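Local coordinates for protein rhamnosidase B (Bacillus sp., PDB 2OKX) that hydrolyses terminal alpha-L-rhamnose residues from rhamnosides, as a glycoside hydrolase of family 78 whose mechanism is probably inverting, at residues Val64-Pro68 with Lys69-Tyr73; Ala123-Asp126 with Ala127-Thr131; Val796-Ser800 with Pro801-Phe805; Asp822-Arg825 with Arg826-Gln830. All coordinates share one frame; numbering follows the deposited sequence. Where two conformers were deposited one is given.

Contact 1 (Val64-Pro68 with Lys69-Tyr73); sequences VRSWP and KEQFY
V64 reaches F72 through one methyl: CG2 lies 3.3 Å from F72 CB and nearly as close to CG, the two side chains meeting at a slant. R65 O passes 3.7 Å from F72 CD2, obliquely to the ring, and is bound by R599, while the guanidinium turns away to form salt bridges with D563 and E562. S66 carries the main polar link. With OG beside its own backbone N (chi1 -38°), S66 OG takes the N-H of F72 at 3.1 Å in a nearly straight bond (166°), and the same oxygen lies in the plane of the phenyl ring at its CD2 edge. A water bound to V64 O and S66 OG, 2.7 Å from the latter, also accepts a weak bond from Q71 NE2. At W67 the chain turns: E70 N donates to W67 O over 2.7 Å, the donor lying 42° out of the carbonyl plane, and a second water bridges W67 N and E70 O. P68 and K69 fill the corner, and K69 NZ goes on to a salt bridge with D609. An alanine in place of F72 would probably leave V64 CG2 and S66 OG without the ring they pack on, and R599 without its cation-pi partner. The W67-E70 bond closes a type I beta turn, which leads into strand 70-77 of the mixed sheet in the N-terminal domain.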
loop_
_atom_site.group_PDB
_atom_site.type_symbol
_atom_site.label_atom_id
_atom_site.label_comp_id
_atom_site.label_asym_id
_atom_site.label_seq_id
_atom_site.Cartn_x
_atom_site.Cartn_y
_atom_site.Cartn_z
ATOM N N VAL A 64 -12.845 -5.342 -7.112
ATOM C CA VAL A 64 -12.341 -4.623 -5.948
ATOM C C VAL A 64 -11.875 -5.709 -4.982
ATOM O O VAL A 64 -12.257 -6.872 -5.132
ATOM C CB VAL A 64 -13.441 -3.758 -5.292
ATOM C CG1 VAL A 64 -13.877 -2.656 -6.257
ATOM C CG2 VAL A 64 -14.630 -4.617 -4.897
ATOM N N ARG A 65 -11.048 -5.356 -4.005
ATOM C CA ARG A 65 -10.559 -6.368 -3.076
ATOM C C ARG A 65 -11.710 -6.961 -2.270
ATOM O O ARG A 65 -12.605 -6.240 -1.818
ATOM C CB ARG A 65 -9.473 -5.788 -2.161
ATOM C CG ARG A 65 -9.926 -4.717 -1.182
ATOM C CD ARG A 65 -8.711 -3.939 -0.674
ATOM N NE ARG A 65 -8.173 -3.060 -1.716
ATOM C CZ ARG A 65 -6.955 -2.530 -1.703
ATOM N NH1 ARG A 65 -6.127 -2.789 -0.699
ATOM N NH2 ARG A 65 -6.568 -1.724 -2.690
ATOM N N SER A 66 -11.687 -8.282 -2.101
ATOM C CA SER A 66 -12.751 -8.979 -1.379
ATOM C C SER A 66 -12.288 -10.113 -0.475
ATOM O O SER A 66 -11.159 -10.592 -0.574
ATOM C CB SER A 66 -13.737 -9.622 -2.365
ATOM O OG SER A 66 -13.981 -8.832 -3.507
ATOM N N TRP A 67 -13.186 -10.523 0.418
ATOM C CA TRP A 67 -12.954 -11.691 1.260
ATOM C C TRP A 67 -13.599 -12.697 0.301
ATOM O O TRP A 67 -14.703 -12.455 -0.197
ATOM C CB TRP A 67 -13.785 -11.660 2.550
ATOM C CG TRP A 67 -13.392 -10.637 3.568
ATOM C CD1 TRP A 67 -14.050 -9.473 3.860
ATOM C CD2 TRP A 67 -12.282 -10.707 4.471
ATOM N NE1 TRP A 67 -13.420 -8.820 4.891
ATOM C CE2 TRP A 67 -12.332 -9.552 5.286
ATOM C CE3 TRP A 67 -11.248 -11.633 4.673
ATOM C CZ2 TRP A 67 -11.390 -9.300 6.288
ATOM C CZ3 TRP A 67 -10.311 -11.382 5.669
ATOM C CH2 TRP A 67 -10.391 -10.222 6.465
ATOM N N PRO A 68 -12.921 -13.810 -0.003
ATOM C CA PRO A 68 -13.528 -14.779 -0.923
ATOM C C PRO A 68 -14.979 -15.160 -0.605
ATOM O O PRO A 68 -15.750 -15.475 -1.511
ATOM C CB PRO A 68 -12.576 -15.964 -0.836
ATOM C CG PRO A 68 -11.245 -15.278 -0.682
ATOM C CD PRO A 68 -11.545 -14.201 0.347
ATOM N N LYS A 69 -15.345 -15.117 0.674
ATOM C CA LYS A 69 -16.700 -15.463 1.108
ATOM C C LYS A 69 -17.730 -14.508 0.502
ATOM O O LYS A 69 -18.901 -14.857 0.337
ATOM C CB LYS A 69 -16.797 -15.414 2.637
ATOM C CG LYS A 69 -16.752 -14.000 3.203
ATOM C CD LYS A 69 -16.870 -13.966 4.724
ATOM C CE LYS A 69 -15.580 -14.386 5.400
ATOM N NZ LYS A 69 -15.626 -14.128 6.867
ATOM N N GLU A 70 -17.288 -13.295 0.184
ATOM C CA GLU A 70 -18.161 -12.293 -0.416
ATOM C C GLU A 70 -17.388 -11.634 -1.553
ATOM O O GLU A 70 -16.951 -10.482 -1.453
ATOM C CB GLU A 70 -18.588 -11.262 0.633
ATOM C CG GLU A 70 -19.282 -11.887 1.842
ATOM C CD GLU A 70 -19.892 -10.866 2.783
ATOM O OE1 GLU A 70 -19.177 -9.940 3.217
ATOM O OE2 GLU A 70 -21.094 -10.997 3.099
ATOM N N GLN A 71 -17.220 -12.403 -2.627
ATOM C CA GLN A 71 -16.501 -11.992 -3.827
ATOM C C GLN A 71 -17.270 -10.916 -4.595
ATOM O O GLN A 71 -18.353 -11.170 -5.123
ATOM C CB GLN A 71 -16.279 -13.221 -4.714
ATOM C CG GLN A 71 -15.433 -13.004 -5.957
ATOM C CD GLN A 71 -13.995 -12.656 -5.641
ATOM O OE1 GLN A 71 -13.441 -13.106 -4.640
ATOM N NE2 GLN A 71 -13.374 -11.862 -6.506
ATOM N N PHE A 72 -16.697 -9.718 -4.657
ATOM C CA PHE A 72 -17.314 -8.586 -5.346
ATOM C C PHE A 72 -17.255 -8.696 -6.870
ATOM O O PHE A 72 -16.215 -9.031 -7.440
ATOM C CB PHE A 72 -16.630 -7.287 -4.911
ATOM C CG PHE A 72 -17.047 -6.800 -3.551
ATOM C CD1 PHE A 72 -18.266 -6.159 -3.372
ATOM C CD2 PHE A 72 -16.209 -6.966 -2.451
ATOM C CE1 PHE A 72 -18.649 -5.679 -2.112
ATOM C CE2 PHE A 72 -16.582 -6.493 -1.190
ATOM C CZ PHE A 72 -17.805 -5.846 -1.023
ATOM N N TYR A 73 -18.374 -8.411 -7.531
ATOM C CA TYR A 73 -18.413 -8.462 -8.988
ATOM C C TYR A 73 -18.807 -7.100 -9.544
ATOM O O TYR A 73 -19.563 -6.355 -8.917
ATOM C CB TYR A 73 -19.387 -9.547 -9.475
ATOM C CG TYR A 73 -20.842 -9.300 -9.158
ATOM C CD1 TYR A 73 -21.644 -8.536 -10.005
ATOM C CD2 TYR A 73 -21.428 -9.849 -8.015
ATOM C CE1 TYR A 73 -22.999 -8.327 -9.723
ATOM C CE2 TYR A 73 -22.773 -9.646 -7.725
ATOM C CZ TYR A 73 -23.554 -8.885 -8.581
ATOM O OH TYR A 73 -24.886 -8.686 -8.289
HETATM O O HOH W 1 -11.768 -9.567 -4.812
HETATM O O HOH W 2 -15.619 -9.116 0.651
#

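Contact 2 (Ala123-Asp126 with Ala127-Thr131); sequences AATD and AAWRT
W129 has CG beside its backbone N (chi1 -76°), which swings the indole back over T125, and T125 keeps CG2 anti to its carbonyl carbon, presenting that methyl to the ring. The result is a CH-pi contact: T125 CG2 sits 3.6 Å from the centroid of the six-membered ring of W129, only 11° off the normal. T125 CA lies over a ring face as well, 3.4 Å from W129 NE1. The indole N-H turns to the strand end, where W129 NE1 meets A124 O at 2.9 Å in a bent and weak bond. A water held by A124 N is a second, weak acceptor for it. T125 OG1 points elsewhere, to S9 O and A113 N.

The bend itself is gripped twice by D126. Its carbonyl accepts W129 N in a nearly straight bond (D126 O to W129 N 2.9 Å), and its carboxylate reaches forward over the turn to accept A128 N, with D126 OD2 at 2.8 Å and approached from 53° out of the carboxylate plane. The first bond defines a type I beta turn, D126 to W129, and the second is the side-chain bond of an Asx turn; together they carry the chain from strand 120-124 in one sheet of the N-terminal domain to strand 130-133 in another.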
loop_
_atom_site.group_PDB
_atom_site.type_symbol
_atom_site.label_atom_id
_atom_site.label_comp_id
_atom_site.label_asym_id
_atom_site.label_seq_id
_atom_site.Cartn_x
_atom_site.Cartn_y
_atom_site.Cartn_z
ATOM N N ALA A 123 -24.632 -13.429 -23.489
ATOM C CA ALA A 123 -23.366 -14.144 -23.465
ATOM C C ALA A 123 -23.058 -14.550 -22.034
ATOM O O ALA A 123 -23.508 -13.905 -21.085
ATOM C CB ALA A 123 -22.257 -13.264 -24.012
ATOM N N ALA A 124 -22.292 -15.624 -21.883
ATOM C CA ALA A 124 -21.932 -16.119 -20.562
ATOM C C ALA A 124 -20.719 -17.031 -20.650
ATOM O O ALA A 124 -20.588 -17.822 -21.584
ATOM C CB ALA A 124 -23.112 -16.869 -19.944
ATOM N N THR A 125 -19.830 -16.913 -19.671
ATOM C CA THR A 125 -18.624 -17.725 -19.638
ATOM C C THR A 125 -18.959 -19.202 -19.427
ATOM O O THR A 125 -19.765 -19.551 -18.563
ATOM C CB THR A 125 -17.681 -17.263 -18.510
ATOM O OG1 THR A 125 -18.411 -17.191 -17.281
ATOM C CG2 THR A 125 -17.095 -15.895 -18.828
ATOM N N ASP A 126 -18.335 -20.057 -20.232
ATOM C CA ASP A 126 -18.531 -21.498 -20.146
ATOM C C ASP A 126 -17.516 -22.207 -21.032
ATOM O O ASP A 126 -16.669 -21.561 -21.649
ATOM C CB ASP A 126 -19.963 -21.881 -20.550
ATOM C CG ASP A 126 -20.280 -21.548 -21.996
ATOM O OD1 ASP A 126 -21.474 -21.596 -22.357
ATOM O OD2 ASP A 126 -19.351 -21.249 -22.774
ATOM N N ALA A 127 -17.609 -23.531 -21.092
ATOM C CA ALA A 127 -16.688 -24.347 -21.879
ATOM C C ALA A 127 -16.547 -23.926 -23.342
ATOM O O ALA A 127 -15.596 -24.331 -24.014
ATOM C CB ALA A 127 -17.108 -25.814 -21.799
ATOM N N ALA A 128 -17.484 -23.120 -23.834
ATOM C CA ALA A 128 -17.443 -22.661 -25.218
ATOM C C ALA A 128 -16.372 -21.595 -25.431
ATOM O O ALA A 128 -15.904 -21.388 -26.553
ATOM C CB ALA A 128 -18.804 -22.123 -25.632
ATOM N N TRP A 129 -15.986 -20.919 -24.352
ATOM C CA TRP A 129 -14.964 -19.882 -24.429
ATOM C C TRP A 129 -13.587 -20.484 -24.675
ATOM O O TRP A 129 -13.348 -21.654 -24.379
ATOM C CB TRP A 129 -14.942 -19.065 -23.135
ATOM C CG TRP A 129 -16.074 -18.092 -23.011
ATOM C CD1 TRP A 129 -17.399 -18.342 -23.218
ATOM C CD2 TRP A 129 -15.981 -16.717 -22.617
ATOM N NE1 TRP A 129 -18.140 -17.209 -22.977
ATOM C CE2 TRP A 129 -17.295 -16.196 -22.607
ATOM C CE3 TRP A 129 -14.916 -15.874 -22.271
ATOM C CZ2 TRP A 129 -17.572 -14.866 -22.261
ATOM C CZ3 TRP A 129 -15.192 -14.553 -21.928
ATOM C CH2 TRP A 129 -16.510 -14.065 -21.926
ATOM N N ARG A 130 -12.688 -19.671 -25.219
ATOM C CA ARG A 130 -11.322 -20.092 -25.516
ATOM C C ARG A 130 -10.386 -19.486 -24.475
ATOM O O ARG A 130 -10.675 -18.423 -23.919
ATOM C CB ARG A 130 -10.911 -19.590 -26.898
ATOM C CG ARG A 130 -11.852 -19.983 -28.023
ATOM C CD ARG A 130 -11.530 -21.361 -28.558
ATOM N NE ARG A 130 -12.252 -21.632 -29.797
ATOM C CZ ARG A 130 -11.950 -22.619 -30.635
ATOM N NH1 ARG A 130 -10.938 -23.433 -30.365
ATOM N NH2 ARG A 130 -12.655 -22.788 -31.745
ATOM N N THR A 131 -9.263 -20.154 -24.224
ATOM C CA THR A 131 -8.297 -19.663 -23.250
ATOM C C THR A 131 -6.879 -20.163 -23.502
ATOM O O THR A 131 -6.672 -21.286 -23.969
ATOM C CB THR A 131 -8.701 -20.055 -21.813
ATOM O OG1 THR A 131 -7.740 -19.535 -20.887
ATOM C CG2 THR A 131 -8.766 -21.570 -21.668
HETATM O O HOH W 3 -21.431 -16.878 -24.077
#

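Contact 3 (Val796-Ser800 with Pro801-Phe805); sequences VQIGS and PFMSF
I798 meets M803 with its branched end, and the two side chains cross at about a right angle. From I798 CB two arms leave. CG2, anti to the backbone N (chi1 of CG1 -67°), presses on the methionine stem: I798 CG2 to M803 CB is 3.4 Å, tighter than usual carbon contact, and M803 CG follows at 3.6 Å. The other arm, I798 CG1, lies 3.8 Å from M803 CG, and the terminal CD1 meets that carbon more loosely. An alanine at I798 would probably open a gap beside M803 CB and CG and leave the methionine stem freer to shift. Beyond CG, M803 bends away toward Q765 and V768 of helix 764-772.

Between these residues the chain enters helix 801-813, with S800 at the N-cap. S800 OG, lying between its own N and carbonyl carbon, accepts the N-H of M803 in a weak but fairly straight bond (3.3 Å, 161°), the capping bond at the start of the helix. S800 O accepts S804 N at 3.1 Å in the carbonyl plane, the first i to i+4 backbone bond of the helix. P801 opens the first turn. S800 OG also bonds to D683, whose other carboxylate oxygen takes G799 N, placing one acid against the cap from outside. F802 CB also approaches S800 OG to 3.3 Å, while its ring leads away to stack on W864.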
loop_
_atom_site.group_PDB
_atom_site.type_symbol
_atom_site.label_atom_id
_atom_site.label_comp_id
_atom_site.label_asym_id
_atom_site.label_seq_id
_atom_site.Cartn_x
_atom_site.Cartn_y
_atom_site.Cartn_z
ATOM N N VAL A 796 9.561 11.297 25.075
ATOM C CA VAL A 796 9.696 10.742 23.736
ATOM C C VAL A 796 8.856 11.696 22.888
ATOM O O VAL A 796 7.795 12.133 23.326
ATOM C CB VAL A 796 9.107 9.312 23.653
ATOM C CG1 VAL A 796 9.077 8.839 22.207
ATOM C CG2 VAL A 796 9.945 8.357 24.494
ATOM N N GLN A 797 9.329 12.028 21.692
ATOM C CA GLN A 797 8.608 12.955 20.824
ATOM C C GLN A 797 7.774 12.258 19.750
ATOM O O GLN A 797 7.962 11.069 19.479
ATOM C CB GLN A 797 9.596 13.915 20.160
ATOM C CG GLN A 797 10.448 14.716 21.140
ATOM C CD GLN A 797 9.617 15.606 22.050
ATOM O OE1 GLN A 797 8.793 16.389 21.584
ATOM N NE2 GLN A 797 9.838 15.493 23.356
ATOM N N ILE A 798 6.853 13.008 19.144
ATOM C CA ILE A 798 5.991 12.480 18.089
ATOM C C ILE A 798 6.862 12.090 16.900
ATOM O O ILE A 798 7.683 12.885 16.437
ATOM C CB ILE A 798 4.947 13.535 17.649
ATOM C CG1 ILE A 798 3.960 13.789 18.794
ATOM C CG2 ILE A 798 4.208 13.058 16.400
ATOM C CD1 ILE A 798 2.899 14.819 18.473
ATOM N N GLY A 799 6.680 10.870 16.404
ATOM C CA GLY A 799 7.500 10.406 15.298
ATOM C C GLY A 799 6.881 10.354 13.914
ATOM O O GLY A 799 7.568 10.010 12.953
ATOM N N SER A 800 5.598 10.681 13.793
ATOM C CA SER A 800 4.954 10.649 12.482
ATOM C C SER A 800 3.830 11.669 12.389
ATOM O O SER A 800 3.225 12.035 13.400
ATOM C CB SER A 800 4.369 9.264 12.210
ATOM O OG SER A 800 3.272 9.013 13.076
ATOM N N PRO A 801 3.537 12.144 11.169
ATOM C CA PRO A 801 2.459 13.126 11.002
ATOM C C PRO A 801 1.134 12.475 11.396
ATOM O O PRO A 801 0.143 13.159 11.639
ATOM C CB PRO A 801 2.520 13.461 9.512
ATOM C CG PRO A 801 3.985 13.235 9.172
ATOM C CD PRO A 801 4.267 11.941 9.904
ATOM N N PHE A 802 1.135 11.145 11.438
ATOM C CA PHE A 802 -0.046 10.379 11.827
ATOM C C PHE A 802 -0.391 10.780 13.254
ATOM O O PHE A 802 -1.532 11.127 13.561
ATOM C CB PHE A 802 0.262 8.878 11.774
ATOM C CG PHE A 802 -0.808 8.009 12.385
ATOM C CD1 PHE A 802 -0.485 7.090 13.379
ATOM C CD2 PHE A 802 -2.127 8.088 11.949
ATOM C CE1 PHE A 802 -1.463 6.258 13.932
ATOM C CE2 PHE A 802 -3.113 7.260 12.493
ATOM C CZ PHE A 802 -2.778 6.344 13.487
ATOM N N MET A 803 0.615 10.726 14.120
ATOM C CA MET A 803 0.450 11.091 15.518
ATOM C C MET A 803 0.190 12.595 15.609
ATOM O O MET A 803 -0.539 13.049 16.488
ATOM C CB MET A 803 1.709 10.710 16.304
ATOM C CG MET A 803 1.618 10.921 17.810
ATOM S SD MET A 803 0.290 9.988 18.619
ATOM C CE MET A 803 -0.473 11.309 19.589
ATOM N N SER A 804 0.783 13.363 14.696
ATOM C CA SER A 804 0.577 14.810 14.681
ATOM C C SER A 804 -0.913 15.130 14.566
ATOM O O SER A 804 -1.390 16.111 15.133
ATOM C CB SER A 804 1.320 15.457 13.504
ATOM O OG SER A 804 2.720 15.513 13.730
ATOM N N PHE A 805 -1.645 14.295 13.834
ATOM C CA PHE A 805 -3.080 14.505 13.643
ATOM C C PHE A 805 -3.794 14.539 14.990
ATOM O O PHE A 805 -4.597 15.437 15.257
ATOM C CB PHE A 805 -3.671 13.388 12.775
ATOM C CG PHE A 805 -5.054 13.684 12.253
ATOM C CD1 PHE A 805 -6.137 13.800 13.120
ATOM C CD2 PHE A 805 -5.274 13.832 10.885
ATOM C CE1 PHE A 805 -7.422 14.058 12.637
ATOM C CE2 PHE A 805 -6.551 14.090 10.387
ATOM C CZ PHE A 805 -7.629 14.203 11.264
#

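Contact 4 (Asp822-Arg825 with Arg826-Gln830); sequences DDIR and RNYGQ
D823 and N827, one helical turn apart, are joined twice. Their backbones form the regular bond N827 N to D823 O, 2.8 Å and nearly straight. Beside it the amide N827 ND2 gives a hydrogen to D823 OD2, also at 2.8 Å; the acceptor lies in the amide plane, but the donor stands 53° above the carboxylate plane, the two flat groups being turned 62° apart. With CG of D823 anti to its backbone N (chi1 -166°), the acid leans along the helix toward this partner. D823 OD2 has a second donor, Y808 OH on helix 801-813. R826 NH2 lies 3.7 Å from D823 OD1, a long salt bridge and a doubtful one, since the arginine has two conformers.

On another flank R825 NH1 bridges to D822 OD1 at 2.9 Å, while its other nitrogens bind D543 and D897. These are the i to i+3 and i to i+4 pairings of an alpha-helix, here 817-833 in the six-hairpin glycosidase domain. R826 N to D822 O and Y828 N to I824 O continue the backbone bonding; that of G829 to R825 O is weak. On the buried flank I824 CG2 lies 3.9 Å from Y828 CD2, and I824 O stands at the ring's edge. The tyrosine hydroxyl reaches S865 O, and I824 packs on L546, T549 and P868.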
loop_
_atom_site.group_PDB
_atom_site.type_symbol
_atom_site.label_atom_id
_atom_site.label_comp_id
_atom_site.label_asym_id
_atom_site.label_seq_id
_atom_site.Cartn_x
_atom_site.Cartn_y
_atom_site.Cartn_z
ATOM N N ASP A 822 1.970 26.801 13.613
ATOM C CA ASP A 822 3.425 26.817 13.642
ATOM C C ASP A 822 4.004 25.414 13.549
ATOM O O ASP A 822 5.064 25.217 12.954
ATOM C CB ASP A 822 3.942 27.521 14.897
ATOM C CG ASP A 822 3.772 29.026 14.827
ATOM O OD1 ASP A 822 3.751 29.578 13.706
ATOM O OD2 ASP A 822 3.676 29.663 15.891
ATOM N N ASP A 823 3.314 24.439 14.129
ATOM C CA ASP A 823 3.787 23.063 14.072
ATOM C C ASP A 823 3.684 22.575 12.627
ATOM O O ASP A 823 4.604 21.942 12.105
ATOM C CB ASP A 823 2.952 22.157 14.981
ATOM C CG ASP A 823 3.604 20.801 15.207
ATOM O OD1 ASP A 823 4.428 20.684 16.138
ATOM O OD2 ASP A 823 3.304 19.856 14.445
ATOM N N ILE A 824 2.557 22.866 11.983
ATOM C CA ILE A 824 2.360 22.464 10.599
ATOM C C ILE A 824 3.444 23.097 9.730
ATOM O O ILE A 824 4.073 22.418 8.915
ATOM C CB ILE A 824 0.954 22.884 10.095
ATOM C CG1 ILE A 824 -0.111 22.014 10.766
ATOM C CG2 ILE A 824 0.866 22.748 8.576
ATOM C CD1 ILE A 824 -1.537 22.451 10.484
ATOM N N ARG A 825 3.671 24.393 9.912
ATOM C CA ARG A 825 4.691 25.098 9.142
ATOM C C ARG A 825 6.056 24.423 9.269
ATOM O O ARG A 825 6.738 24.202 8.274
ATOM C CB ARG A 825 4.801 26.549 9.612
ATOM C CG ARG A 825 3.640 27.426 9.171
ATOM C CD ARG A 825 3.501 28.658 10.042
ATOM N NE ARG A 825 2.478 29.559 9.519
ATOM C CZ ARG A 825 1.759 30.393 10.263
ATOM N NH1 ARG A 825 1.939 30.444 11.578
ATOM N NH2 ARG A 825 0.868 31.185 9.685
ATOM N N ARG A 826 6.442 24.094 10.496
ATOM C CA ARG A 826 7.734 23.464 10.738
ATOM C C ARG A 826 7.826 22.046 10.193
ATOM O O ARG A 826 8.726 21.724 9.411
ATOM C CB ARG A 826 8.046 23.453 12.240
ATOM C CG ARG A 826 9.262 22.606 12.609
ATOM C CD ARG A 826 9.682 22.764 14.073
ATOM N NE ARG A 826 8.564 22.652 15.008
ATOM C CZ ARG A 826 7.841 23.683 15.433
ATOM N NH1 ARG A 826 8.123 24.907 15.008
ATOM N NH2 ARG A 826 6.838 23.492 16.279
ATOM N N ASN A 827 6.883 21.206 10.597
ATOM C CA ASN A 827 6.894 19.808 10.202
ATOM C C ASN A 827 6.560 19.474 8.764
ATOM O O ASN A 827 7.166 18.574 8.183
ATOM C CB ASN A 827 6.018 19.008 11.160
ATOM C CG ASN A 827 6.657 18.874 12.524
ATOM O OD1 ASN A 827 7.839 18.544 12.624
ATOM N ND2 ASN A 827 5.891 19.130 13.578
ATOM N N TYR A 828 5.600 20.177 8.180
ATOM C CA TYR A 828 5.275 19.913 6.792
ATOM C C TYR A 828 6.199 20.760 5.928
ATOM O O TYR A 828 6.509 20.396 4.792
ATOM C CB TYR A 828 3.799 20.213 6.532
ATOM C CG TYR A 828 2.899 19.165 7.150
ATOM C CD1 TYR A 828 2.450 18.074 6.401
ATOM C CD2 TYR A 828 2.537 19.233 8.501
ATOM C CE1 TYR A 828 1.665 17.075 6.982
ATOM C CE2 TYR A 828 1.756 18.241 9.089
ATOM C CZ TYR A 828 1.323 17.168 8.325
ATOM O OH TYR A 828 0.551 16.185 8.901
ATOM N N GLY A 829 6.662 21.878 6.480
ATOM C CA GLY A 829 7.584 22.728 5.745
ATOM C C GLY A 829 8.875 21.974 5.440
ATOM O O GLY A 829 9.483 22.161 4.384
ATOM N N GLN A 830 9.298 21.113 6.362
ATOM C CA GLN A 830 10.521 20.340 6.160
ATOM C C GLN A 830 10.331 19.349 5.006
ATOM O O GLN A 830 11.282 19.017 4.300
ATOM C CB GLN A 830 10.906 19.592 7.441
ATOM C CG GLN A 830 10.083 18.345 7.721
ATOM C CD GLN A 830 10.547 17.601 8.966
ATOM O OE1 GLN A 830 11.741 17.360 9.150
ATOM N NE2 GLN A 830 9.598 17.226 9.823
#

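All four contacts are local and lie in series along the chain, so none encloses or crosses another. From the N terminus, contact 1 closes a turn leading into strand 70-77, and contact 2 closes one between strands 120-124 and 130-133; both serve the N-terminal domain and reach the same sheet, with centres about 22 Å apart. Salt bridges of contact 1 to D563 and D609 tie that domain to the helical one. The chain then passes the middle domains before contact 3, across the chain's centre, its nearest atoms about 17 Å from contact 1. Contact 3 starts helix 801-813 and contact 4 lies within the next, 817-833. These two touch, P801 CB meeting Y828 OH at 3.4 Å.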